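Local coordinates for protein lipolytic enzyme (Clostridium thermocellum, PDB 2VPT) that acts, through this catalytic domain, as a cellulosomal family 3 carbohydrate esterase, an acetylxylan esterase that removes acetyl groups from xylan, at residues V125-P130 with K160-Q165. Sequence-based numbering, arbitrary orientation.
Sequences VADYYP and KLSEIQ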
ATOM      1  N   VAL A 125      10.846  11.076  16.182  1.00 10.47           N
ATOM      2  CA  VAL A 125      10.746  11.897  14.979  1.00 10.80           C
ATOM      3  C   VAL A 125      11.990  11.671  14.139  1.00 10.76           C
ATOM      4  O   VAL A 125      13.105  11.897  14.620  1.00 11.03           O
ATOM      5  CB  VAL A 125      10.603  13.385  15.329  1.00 10.72           C
ATOM      6  CG1 VAL A 125      10.551  14.225  14.044  1.00 12.34           C
ATOM      7  CG2 VAL A 125       9.336  13.603  16.179  1.00 11.71           C
ATOM      8  N   ALA A 126      11.797  11.249  12.889  1.00 10.22           N
ATOM      9  CA  ALA A 126      12.887  10.953  11.964  1.00 10.31           C
ATOM     10  C   ALA A 126      13.134  12.044  10.925  1.00 10.28           C
ATOM     11  O   ALA A 126      12.200  12.719  10.484  1.00 11.22           O
ATOM     12  CB  ALA A 126      12.608   9.646  11.240  1.00 10.48           C
ATOM     13  N   ASP A 127      14.395  12.197  10.528  1.00 10.23           N
ATOM     14  CA  ASP A 127      14.715  12.862   9.268  1.00 10.75           C
ATOM     15  C   ASP A 127      14.800  11.841   8.117  1.00 10.83           C
ATOM     16  O   ASP A 127      14.445  10.668   8.313  1.00 11.44           O
ATOM     17  CB  ASP A 127      15.940  13.787   9.400  1.00 11.20           C
ATOM     18  CG  ASP A 127      17.254  13.065   9.536  1.00 12.67           C
ATOM     19  OD1 ASP A 127      17.280  11.825   9.629  1.00 12.71           O
ATOM     20  OD2 ASP A 127      18.292  13.778   9.539  1.00 14.34           O
ATOM     21  N   TYR A 128      15.208  12.270   6.927  1.00 11.13           N
ATOM     22  CA  TYR A 128      15.205  11.437   5.731  1.00 11.39           C
ATOM     23  C   TYR A 128      16.600  11.015   5.302  1.00 11.90           C
ATOM     24  O   TYR A 128      17.591  11.706   5.530  1.00 12.42           O
ATOM     25  CB  TYR A 128      14.531  12.187   4.565  1.00 11.32           C
ATOM     26  CG  TYR A 128      13.039  12.330   4.709  1.00 10.80           C
ATOM     27  CD1 TYR A 128      12.186  11.546   3.967  1.00 11.16           C
ATOM     28  CD2 TYR A 128      12.474  13.264   5.582  1.00 10.41           C
ATOM     29  CE1 TYR A 128      10.807  11.678   4.082  1.00 10.33           C
ATOM     30  CE2 TYR A 128      11.107  13.387   5.706  1.00 10.65           C
ATOM     31  CZ  TYR A 128      10.275  12.577   4.964  1.00 10.01           C
ATOM     32  OH  TYR A 128       8.900  12.721   5.082  1.00 11.20           O
ATOM     33  N   TYR A 129      16.670   9.864   4.646  1.00 12.14           N
ATOM     34  CA  TYR A 129      17.854   9.514   3.870  1.00 12.98           C
ATOM     35  C   TYR A 129      18.073  10.647   2.853  1.00 14.05           C
ATOM     36  O   TYR A 129      17.122  11.297   2.425  1.00 13.65           O
ATOM     37  CB  TYR A 129      17.679   8.149   3.190  1.00 13.21           C
ATOM     38  CG  TYR A 129      16.449   8.035   2.327  1.00 13.64           C
ATOM     39  CD1 TYR A 129      16.512   8.301   0.970  1.00 14.84           C
ATOM     40  CD2 TYR A 129      15.210   7.690   2.877  1.00 13.55           C
ATOM     41  CE1 TYR A 129      15.391   8.222   0.169  1.00 15.33           C
ATOM     42  CE2 TYR A 129      14.077   7.613   2.086  1.00 13.22           C
ATOM     43  CZ  TYR A 129      14.171   7.874   0.730  1.00 14.31           C
ATOM     44  OH  TYR A 129      13.054   7.786  -0.082  1.00 17.63           O
ATOM     45  N   PRO A 130      19.323  10.921   2.487  1.00 15.34           N
ATOM     46  CA  PRO A 130      19.634  12.124   1.693  1.00 16.33           C
ATOM     47  C   PRO A 130      19.371  12.003   0.181  1.00 17.98           C
ATOM     48  O   PRO A 130      20.287  12.162  -0.640  1.00 19.20           O
ATOM     49  CB  PRO A 130      21.121  12.325   1.987  1.00 17.42           C
ATOM     50  CG  PRO A 130      21.627  10.931   2.114  1.00 16.26           C
ATOM     51  CD  PRO A 130      20.542  10.185   2.862  1.00 15.28           C
ATOM     52  N   LYS A 160      18.017   9.766  13.568  1.00 12.18           N
ATOM     53  CA  LYS A 160      18.804  10.316  12.474  1.00 13.35           C
ATOM     54  C   LYS A 160      18.948   9.335  11.317  1.00 12.57           C
ATOM     55  O   LYS A 160      20.020   8.797  11.060  1.00 12.87           O
ATOM     56  CB  LYS A 160      20.189  10.738  12.992  1.00 14.08           C
ATOM     57  CG  LYS A 160      20.963  11.605  12.013  1.00 15.88           C
ATOM     58  CD  LYS A 160      22.275  12.107  12.595  1.00 17.60           C
ATOM     59  CE  LYS A 160      23.235  12.554  11.536  1.00 21.88           C
ATOM     60  NZ  LYS A 160      24.352  13.354  12.125  1.00 26.13           N
ATOM     61  N   LEU A 161      17.862   9.121  10.583  1.00 11.87           N
ATOM     62  CA  LEU A 161      17.915   8.279   9.396  1.00 12.17           C
ATOM     63  C   LEU A 161      18.913   8.782   8.356  1.00 13.19           C
ATOM     64  O   LEU A 161      19.437   8.006   7.542  1.00 13.65           O
ATOM     65  CB  LEU A 161      16.521   8.120   8.770  1.00 11.63           C
ATOM     66  CG  LEU A 161      15.454   7.498   9.678  1.00 11.08           C
ATOM     67  CD1 LEU A 161      14.141   7.348   8.945  1.00 11.45           C
ATOM     68  CD2 LEU A 161      15.916   6.150  10.234  1.00 11.31           C
ATOM     69  N   SER A 162      19.195  10.089   8.380  1.00 13.81           N
ATOM     70  CA  SER A 162      20.173  10.661   7.454  1.00 14.31           C
ATOM     71  C   SER A 162      21.611  10.190   7.671  1.00 15.37           C
ATOM     72  O   SER A 162      22.456  10.443   6.806  1.00 17.25           O
ATOM     73  CB  SER A 162      20.137  12.186   7.506  1.00 14.43           C
ATOM     74  OG  SER A 162      20.454  12.669   8.797  1.00 14.18           O
ATOM     75  N   GLU A 163      21.873   9.494   8.779  1.00 15.70           N
ATOM     76  CA  GLU A 163      23.205   8.914   9.024  1.00 16.98           C
ATOM     77  C   GLU A 163      23.435   7.624   8.228  1.00 16.93           C
ATOM     78  O   GLU A 163      24.543   7.055   8.258  1.00 17.79           O
ATOM     79  CB  GLU A 163      23.436   8.693  10.522  1.00 16.70           C
ATOM     80  CG  GLU A 163      22.913   7.366  11.073  1.00 17.26           C
ATOM     81  CD  GLU A 163      23.079   7.238  12.566  1.00 17.75           C
ATOM     82  OE1 GLU A 163      23.175   8.267  13.267  1.00 18.98           O
ATOM     83  OE2 GLU A 163      23.095   6.088  13.049  1.00 19.90           O
ATOM     84  N   ILE A 164      22.410   7.155   7.521  1.00 17.09           N
ATOM     85  CA  ILE A 164      22.535   6.046   6.586  1.00 17.07           C
ATOM     86  C   ILE A 164      23.802   6.170   5.741  1.00 18.30           C
ATOM     87  O   ILE A 164      24.131   7.252   5.255  1.00 17.98           O
ATOM     88  CB  ILE A 164      21.259   5.927   5.680  1.00 16.77           C
ATOM     89  CG1 ILE A 164      21.312   4.664   4.816  1.00 17.18           C
ATOM     90  CG2 ILE A 164      21.085   7.192   4.824  1.00 17.30           C
ATOM     91  CD1 ILE A 164      19.970   4.327   4.162  1.00 17.28           C
ATOM     92  N   GLN A 165      24.512   5.050   5.611  1.00 19.39           N
ATOM     93  CA  GLN A 165      25.628   4.928   4.679  1.00 20.87           C
ATOM     94  C   GLN A 165      25.029   4.786   3.290  1.00 20.94           C
ATOM     95  O   GLN A 165      24.819   3.681   2.796  1.00 21.35           O
ATOM     96  CB  GLN A 165      26.489   3.701   5.047  1.00 21.51           C
ATOM     97  CG  GLN A 165      27.573   3.302   4.028  1.00 24.10           C
ATOM     98  CD  GLN A 165      27.164   2.157   3.079  1.00 25.35           C
ATOM     99  OE1 GLN A 165      27.516   2.167   1.897  1.00 27.94           O
ATOM    100  NE2 GLN A 165      26.438   1.167   3.600  1.00 25.43           N
TER
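The backbones of Tyr-129 and Ser-162 come closest, with their CA atoms 4.4 Å apart, where the loop after strand 122-126 passes the 3-10 turn 161-163. In this SGNH-hydrolase domain the two loops continue from neighbouring parallel strands, 122-126 and 156-159. Asp-127 carries the polar contact. Its carboxylate hydrogen-bonds two groups of Ser-162, one with each oxygen. Asp-127 OD1 accepts from Ser-162 N at 2.9 Å. The N-H...O angle is 154°, and the donor comes on the syn side, 31° out of the carboxylate plane. Asp-127 OD2 takes the hydroxyl OG of Ser-162, also on the syn side, in a short 2.5 Å hydrogen bond. Asp-127 CG sits between its backbone N and carbonyl carbon (chi1 72°), which lets the carboxylate reach across. The paired bonds fix its rotation. Toward the strand end, Leu-161 CD1 packs on Ala-126 CB at 3.6 Å, and Trp-90 touches both residues. The Tyr-129 ring turns from the 160-165 loop and lies near, without touching, a possible Ser-His-Asp triad; its OH hydrogen-bonds Leu-177 O. Tyr-129 N is buried without a partner. At the far end one methyl, Ile-164 CG2, meets both Tyr-129 CB at 3.9 Å and Pro-130 CD at 3.6 Å.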